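Local coordinates for protein SM80.1 Vicilin (Solanum melongena, PDB 5VF5) that is a 7S vicilin from eggplant, a two-cupin protein that probably serves as a nutrient store for the germinating embryo and holds a copper ion in this crystal form, at residues A[356-369]-A[378-391]. Residues are numbered along the deposited sequence; the frame is centred on the assembly and turned at random.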
loop_
_atom_site.group_PDB
_atom_site.type_symbol
_atom_site.label_atom_id
_atom_site.label_comp_id
_atom_site.label_asym_id
_atom_site.label_seq_id
_atom_site.Cartn_x
_atom_site.Cartn_y
_atom_site.Cartn_z
ATOM N N GLY A 356 -19.906 -11.072 -16.191
ATOM C CA GLY A 356 -19.280 -12.372 -15.983
ATOM C C GLY A 356 -20.268 -13.366 -15.426
ATOM O O GLY A 356 -21.372 -13.019 -14.997
ATOM N N ARG A 357 -19.877 -14.641 -15.451
ATOM C CA ARG A 357 -20.789 -15.706 -15.004
ATOM C C ARG A 357 -21.252 -15.463 -13.572
ATOM O O ARG A 357 -22.413 -15.576 -13.266
ATOM C CB ARG A 357 -20.118 -17.066 -15.275
ATOM C CG ARG A 357 -20.835 -18.223 -14.654
ATOM C CD ARG A 357 -20.199 -19.515 -15.130
ATOM N NE ARG A 357 -20.820 -20.019 -16.348
ATOM C CZ ARG A 357 -22.012 -20.631 -16.405
ATOM N NH1 ARG A 357 -22.780 -20.770 -15.317
ATOM N NH2 ARG A 357 -22.458 -21.063 -17.575
ATOM N N GLU A 358 -20.324 -15.125 -12.683
ATOM C CA GLU A 358 -20.646 -14.721 -11.316
ATOM C C GLU A 358 -20.702 -13.215 -11.225
ATOM O O GLU A 358 -19.673 -12.559 -11.267
ATOM C CB GLU A 358 -19.604 -15.238 -10.350
ATOM C CG GLU A 358 -19.548 -16.748 -10.273
ATOM C CD GLU A 358 -20.704 -17.392 -9.532
ATOM O OE1 GLU A 358 -21.697 -16.753 -9.129
ATOM O OE2 GLU A 358 -20.640 -18.603 -9.359
ATOM N N ASN A 359 -21.911 -12.676 -11.105
ATOM C CA ASN A 359 -22.098 -11.235 -11.004
ATOM C C ASN A 359 -23.392 -10.928 -10.290
ATOM O O ASN A 359 -24.195 -11.832 -10.074
ATOM C CB ASN A 359 -22.013 -10.584 -12.379
ATOM C CG ASN A 359 -23.289 -10.662 -13.162
ATOM O OD1 ASN A 359 -24.050 -9.729 -13.162
ATOM N ND2 ASN A 359 -23.505 -11.726 -13.843
ATOM N N ILE A 360 -23.644 -9.665 -9.946
ATOM C CA ILE A 360 -24.827 -9.339 -9.184
ATOM C C ILE A 360 -26.130 -9.701 -9.871
ATOM O O ILE A 360 -27.116 -10.012 -9.197
ATOM C CB ILE A 360 -24.846 -7.889 -8.722
ATOM C CG1 ILE A 360 -24.834 -6.922 -9.901
ATOM C CG2 ILE A 360 -23.688 -7.662 -7.745
ATOM C CD1 ILE A 360 -25.101 -5.488 -9.524
ATOM N N TRP A 361 -26.148 -9.675 -11.206
ATOM C CA TRP A 361 -27.384 -9.930 -11.942
ATOM C C TRP A 361 -27.826 -11.385 -11.835
ATOM O O TRP A 361 -29.008 -11.704 -12.069
ATOM C CB TRP A 361 -27.282 -9.479 -13.389
ATOM C CG TRP A 361 -27.173 -7.997 -13.508
ATOM C CD1 TRP A 361 -26.026 -7.275 -13.630
ATOM C CD2 TRP A 361 -28.231 -7.060 -13.522
ATOM N NE1 TRP A 361 -26.296 -5.954 -13.723
ATOM C CE2 TRP A 361 -27.652 -5.779 -13.646
ATOM C CE3 TRP A 361 -29.618 -7.158 -13.429
ATOM C CZ2 TRP A 361 -28.411 -4.629 -13.688
ATOM C CZ3 TRP A 361 -30.358 -6.003 -13.473
ATOM C CH2 TRP A 361 -29.759 -4.761 -13.566
ATOM N N ARG A 362 -26.914 -12.264 -11.438
ATOM C CA ARG A 362 -27.283 -13.663 -11.130
ATOM C C ARG A 362 -28.359 -13.731 -10.054
ATOM O O ARG A 362 -29.113 -14.723 -9.982
ATOM C CB ARG A 362 -26.072 -14.515 -10.638
ATOM C CG ARG A 362 -25.051 -14.858 -11.695
ATOM C CD ARG A 362 -25.576 -15.838 -12.752
ATOM N NE ARG A 362 -25.859 -17.178 -12.231
ATOM C CZ ARG A 362 -24.960 -18.146 -12.109
ATOM N NH1 ARG A 362 -23.694 -17.941 -12.473
ATOM N NH2 ARG A 362 -25.334 -19.334 -11.633
ATOM N N ASN A 363 -28.380 -12.712 -9.196
ATOM C CA ASN A 363 -29.263 -12.639 -8.028
ATOM C C ASN A 363 -30.393 -11.641 -8.198
ATOM O O ASN A 363 -30.998 -11.207 -7.196
ATOM C CB ASN A 363 -28.409 -12.382 -6.818
ATOM C CG ASN A 363 -27.492 -13.546 -6.535
ATOM O OD1 ASN A 363 -27.948 -14.689 -6.562
ATOM N ND2 ASN A 363 -26.190 -13.291 -6.403
ATOM N N ILE A 364 -30.705 -11.326 -9.467
ATOM C CA ILE A 364 -31.827 -10.451 -9.815
ATOM C C ILE A 364 -32.751 -11.269 -10.714
ATOM O O ILE A 364 -32.287 -11.899 -11.652
ATOM C CB ILE A 364 -31.335 -9.143 -10.479
ATOM C CG1 ILE A 364 -30.501 -8.381 -9.431
ATOM C CG2 ILE A 364 -32.514 -8.324 -10.982
ATOM C CD1 ILE A 364 -29.881 -7.090 -9.892
ATOM N N ASP A 365 -34.052 -11.235 -10.432
ATOM C CA ASP A 365 -34.994 -12.053 -11.184
ATOM C C ASP A 365 -35.247 -11.545 -12.589
ATOM O O ASP A 365 -35.000 -10.370 -12.914
ATOM C CB ASP A 365 -36.291 -12.196 -10.401
ATOM C CG ASP A 365 -37.010 -10.859 -10.202
ATOM O OD1 ASP A 365 -37.793 -10.474 -11.077
ATOM O OD2 ASP A 365 -36.795 -10.175 -9.174
ATOM N N ARG A 366 -35.767 -12.432 -13.419
ATOM C CA ARG A 366 -36.007 -12.132 -14.815
ATOM C C ARG A 366 -36.936 -10.968 -15.048
ATOM O O ARG A 366 -36.669 -10.103 -15.868
ATOM C CB ARG A 366 -36.564 -13.363 -15.489
ATOM C CG ARG A 366 -36.758 -13.262 -16.993
ATOM C CD ARG A 366 -37.276 -14.585 -17.598
ATOM N NE ARG A 366 -36.257 -15.576 -17.386
ATOM C CZ ARG A 366 -36.347 -16.643 -16.599
ATOM N NH1 ARG A 366 -37.492 -16.984 -16.002
ATOM N NH2 ARG A 366 -35.280 -17.415 -16.464
ATOM N N GLU A 367 -38.016 -10.905 -14.291
ATOM C CA GLU A 367 -38.972 -9.814 -14.428
ATOM C C GLU A 367 -38.360 -8.423 -14.059
ATOM O O GLU A 367 -38.594 -7.395 -14.711
ATOM C CB GLU A 367 -40.211 -10.123 -13.589
ATOM C CG GLU A 367 -40.969 -11.376 -14.037
ATOM C CD GLU A 367 -40.310 -12.725 -13.593
ATOM O OE1 GLU A 367 -39.342 -12.757 -12.724
ATOM O OE2 GLU A 367 -40.786 -13.777 -14.107
ATOM N N ALA A 368 -37.506 -8.435 -13.026
ATOM C CA ALA A 368 -36.776 -7.238 -12.646
ATOM C C ALA A 368 -35.785 -6.834 -13.724
ATOM O O ALA A 368 -35.597 -5.632 -13.965
ATOM C CB ALA A 368 -36.071 -7.425 -11.330
ATOM N N LYS A 369 -35.173 -7.783 -14.409
ATOM C CA LYS A 369 -34.291 -7.440 -15.542
ATOM C C LYS A 369 -35.090 -6.820 -16.672
ATOM O O LYS A 369 -34.627 -5.854 -17.319
ATOM C CB LYS A 369 -33.565 -8.691 -16.048
ATOM C CG LYS A 369 -32.515 -9.189 -15.088
ATOM C CD LYS A 369 -31.981 -10.548 -15.509
ATOM C CE LYS A 369 -30.869 -10.975 -14.582
ATOM N NZ LYS A 369 -30.874 -12.379 -14.178
ATOM N N ARG A 378 -36.015 -12.534 -20.999
ATOM C CA ARG A 378 -35.206 -13.625 -21.524
ATOM C C ARG A 378 -34.079 -13.114 -22.409
ATOM O O ARG A 378 -33.004 -13.737 -22.461
ATOM C CB ARG A 378 -36.057 -14.677 -22.272
ATOM C CG ARG A 378 -36.947 -15.487 -21.332
ATOM C CD ARG A 378 -37.597 -16.642 -22.082
ATOM N NE ARG A 378 -38.564 -17.362 -21.280
ATOM C CZ ARG A 378 -38.266 -18.227 -20.312
ATOM N NH1 ARG A 378 -37.012 -18.497 -19.969
ATOM N NH2 ARG A 378 -39.250 -18.835 -19.673
ATOM N N GLU A 379 -34.299 -11.982 -23.081
ATOM C CA GLU A 379 -33.271 -11.409 -23.922
ATOM C C GLU A 379 -32.165 -10.755 -23.093
ATOM O O GLU A 379 -30.982 -10.920 -23.392
ATOM C CB GLU A 379 -33.880 -10.390 -24.880
ATOM C CG GLU A 379 -32.861 -9.882 -25.884
ATOM C CD GLU A 379 -33.433 -9.023 -26.973
ATOM O OE1 GLU A 379 -34.661 -8.691 -26.935
ATOM O OE2 GLU A 379 -32.608 -8.696 -27.869
ATOM N N VAL A 380 -32.547 -10.070 -22.019
ATOM C CA VAL A 380 -31.567 -9.535 -21.105
ATOM C C VAL A 380 -30.719 -10.660 -20.548
ATOM O O VAL A 380 -29.488 -10.568 -20.503
ATOM C CB VAL A 380 -32.230 -8.748 -19.961
ATOM C CG1 VAL A 380 -31.158 -8.213 -19.012
ATOM C CG2 VAL A 380 -32.977 -7.555 -20.494
ATOM N N GLU A 381 -31.385 -11.744 -20.123
ATOM C CA GLU A 381 -30.668 -12.883 -19.556
ATOM C C GLU A 381 -29.732 -13.526 -20.559
ATOM O O GLU A 381 -28.600 -13.877 -20.227
ATOM C CB GLU A 381 -31.629 -13.887 -18.907
ATOM C CG GLU A 381 -32.234 -13.288 -17.649
ATOM C CD GLU A 381 -32.850 -14.273 -16.660
ATOM O OE1 GLU A 381 -33.363 -15.318 -17.129
ATOM O OE2 GLU A 381 -32.859 -13.955 -15.400
ATOM N N GLU A 382 -30.177 -13.659 -21.793
ATOM C CA GLU A 382 -29.306 -14.199 -22.834
ATOM C C GLU A 382 -28.024 -13.357 -22.945
ATOM O O GLU A 382 -26.908 -13.918 -22.963
ATOM C CB GLU A 382 -30.040 -14.281 -24.173
ATOM C CG GLU A 382 -29.186 -14.827 -25.315
ATOM C CD GLU A 382 -29.922 -14.935 -26.649
ATOM O OE1 GLU A 382 -31.138 -15.212 -26.661
ATOM O OE2 GLU A 382 -29.266 -14.762 -27.702
ATOM N N ILE A 383 -28.160 -12.031 -22.959
ATOM C CA ILE A 383 -27.009 -11.171 -23.123
ATOM C C ILE A 383 -26.083 -11.293 -21.929
ATOM O O ILE A 383 -24.883 -11.441 -22.076
ATOM C CB ILE A 383 -27.437 -9.709 -23.373
ATOM C CG1 ILE A 383 -28.098 -9.598 -24.748
ATOM C CG2 ILE A 383 -26.257 -8.754 -23.231
ATOM C CD1 ILE A 383 -28.866 -8.311 -24.936
ATOM N N PHE A 384 -26.663 -11.319 -20.732
ATOM C CA PHE A 384 -25.871 -11.418 -19.503
ATOM C C PHE A 384 -25.171 -12.779 -19.240
ATOM O O PHE A 384 -24.231 -12.910 -18.441
ATOM C CB PHE A 384 -26.744 -11.038 -18.309
ATOM C CG PHE A 384 -27.020 -9.572 -18.197
ATOM C CD1 PHE A 384 -26.638 -8.677 -19.187
ATOM C CD2 PHE A 384 -27.705 -9.082 -17.103
ATOM C CE1 PHE A 384 -26.900 -7.329 -19.069
ATOM C CE2 PHE A 384 -27.969 -7.731 -16.988
ATOM C CZ PHE A 384 -27.560 -6.848 -17.969
ATOM N N GLN A 385 -25.627 -13.800 -19.955
ATOM C CA GLN A 385 -25.041 -15.135 -19.880
ATOM C C GLN A 385 -24.028 -15.425 -20.986
ATOM O O GLN A 385 -23.379 -16.460 -20.980
ATOM C CB GLN A 385 -26.150 -16.192 -19.858
ATOM C CG GLN A 385 -26.690 -16.408 -18.445
ATOM C CD GLN A 385 -28.177 -16.648 -18.411
ATOM O OE1 GLN A 385 -28.739 -17.259 -19.325
ATOM N NE2 GLN A 385 -28.829 -16.161 -17.351
ATOM N N LYS A 386 -23.834 -14.491 -21.908
ATOM C CA LYS A 386 -22.866 -14.701 -22.981
ATOM C C LYS A 386 -21.448 -14.853 -22.467
ATOM O O LYS A 386 -20.650 -15.590 -23.082
ATOM C CB LYS A 386 -22.946 -13.624 -24.073
ATOM C CG LYS A 386 -24.161 -13.805 -24.955
ATOM C CD LYS A 386 -24.238 -12.777 -26.067
ATOM C CE LYS A 386 -25.416 -13.041 -26.990
ATOM N NZ LYS A 386 -25.101 -14.074 -28.016
ATOM N N GLN A 387 -21.117 -14.133 -21.389
ATOM C CA GLN A 387 -19.800 -14.229 -20.782
ATOM C C GLN A 387 -19.794 -15.418 -19.830
ATOM O O GLN A 387 -20.298 -15.365 -18.708
ATOM C CB GLN A 387 -19.444 -12.939 -20.052
ATOM C CG GLN A 387 -18.077 -12.968 -19.375
ATOM C CD GLN A 387 -16.959 -13.286 -20.336
ATOM O OE1 GLN A 387 -16.598 -14.433 -20.494
ATOM N NE2 GLN A 387 -16.429 -12.265 -21.011
ATOM N N ASP A 388 -19.186 -16.498 -20.298
ATOM C CA ASP A 388 -19.076 -17.780 -19.607
ATOM C C ASP A 388 -18.041 -17.767 -18.489
ATOM O O ASP A 388 -18.025 -18.652 -17.649
ATOM C CB ASP A 388 -18.707 -18.885 -20.643
ATOM C CG ASP A 388 -17.502 -18.500 -21.511
ATOM O OD1 ASP A 388 -17.578 -17.490 -22.269
ATOM O OD2 ASP A 388 -16.477 -19.195 -21.435
ATOM N N GLN A 389 -17.144 -16.779 -18.523
ATOM C CA GLN A 389 -16.024 -16.678 -17.569
ATOM C C GLN A 389 -16.362 -15.665 -16.491
ATOM O O GLN A 389 -17.278 -14.850 -16.654
ATOM C CB GLN A 389 -14.708 -16.305 -18.264
ATOM C CG GLN A 389 -14.117 -17.434 -19.118
ATOM C CD GLN A 389 -13.457 -18.525 -18.276
ATOM O OE1 GLN A 389 -12.443 -18.284 -17.615
ATOM N NE2 GLN A 389 -14.050 -19.728 -18.269
ATOM N N SER A 390 -15.629 -15.734 -15.394
ATOM C CA SER A 390 -15.803 -14.796 -14.266
ATOM C C SER A 390 -14.523 -14.129 -13.904
ATOM O O SER A 390 -13.438 -14.656 -14.154
ATOM C CB SER A 390 -16.351 -15.517 -13.023
ATOM O OG SER A 390 -17.648 -16.026 -13.245
ATOM N N TYR A 391 -14.685 -12.908 -13.365
ATOM C CA TYR A 391 -13.645 -12.156 -12.639
ATOM C C TYR A 391 -12.597 -11.518 -13.506
ATOM O O TYR A 391 -12.466 -10.267 -13.523
ATOM C CB TYR A 391 -12.971 -13.019 -11.553
ATOM C CG TYR A 391 -13.956 -13.764 -10.694
ATOM C CD1 TYR A 391 -15.017 -13.119 -10.108
ATOM C CD2 TYR A 391 -13.847 -15.123 -10.521
ATOM C CE1 TYR A 391 -15.954 -13.811 -9.346
ATOM C CE2 TYR A 391 -14.758 -15.819 -9.749
ATOM C CZ TYR A 391 -15.801 -15.175 -9.167
ATOM O OH TYR A 391 -16.683 -15.880 -8.388
HETATM O O HOH W 1 -22.072 -11.037 -18.051
HETATM O O HOH W 2 -17.451 -12.086 -12.927
#
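Glu381 spreads its carboxylate between Arg366 and Lys369, one oxygen to each, and so ties helix 377-385 to the first turn of helix 366-373. Arg366 comes in nearly at a right angle, its guanidinium plane 86° from the carboxylate. Both its NE, weakly, and its NH2 reach Glu381 OE1; the bond from Arg366 NH2 to Glu381 OE1 measures 2.9 Å and uses the syn lone pair. Lys369 NZ meets Glu381 OE2 on its anti side at 2.8 Å. Lys369 runs extended as far as CE and turns only at its last torsion, which brings NZ within bonding distance of the carbonyls Trp361 O and Ile364 O as well; three oxygens thus grip the ammonium of a buried lysine, and the 3-10 turn 360-362 is bound to the helix pair. On one side of this network Arg378 NH1 lies over the centre of the Arg366 guanidinium, the two planes 22° apart; the nearby Glu381 carboxylate probably eases the like charges. On the other side, in the conformer described, Phe384 turns its ring edge to one face of the Trp361 indole, Phe384 CE2 lying 3.5 Å from Trp361 CD2, while Ile364 CD1 packs on the opposite face. Nearer the barrel the contact becomes backbone-led: Arg357 N donates to Gln389 O, and Ser390 OG, placed beside its own backbone N (chi1 -64°), accepts from Glu358 N. One water bridges Gly356 N and Phe384 O, and another Glu358 O and Tyr391 N. Tyr391 then packs on Phe220 and Phe353. Together these contacts close a helical hairpin, helices 366-373 and 377-385, that leaves the C-terminal cupin barrel after strand 351-353 and returns at strand 392-394, the helical extension characteristic of vicilin-type 7S globulins.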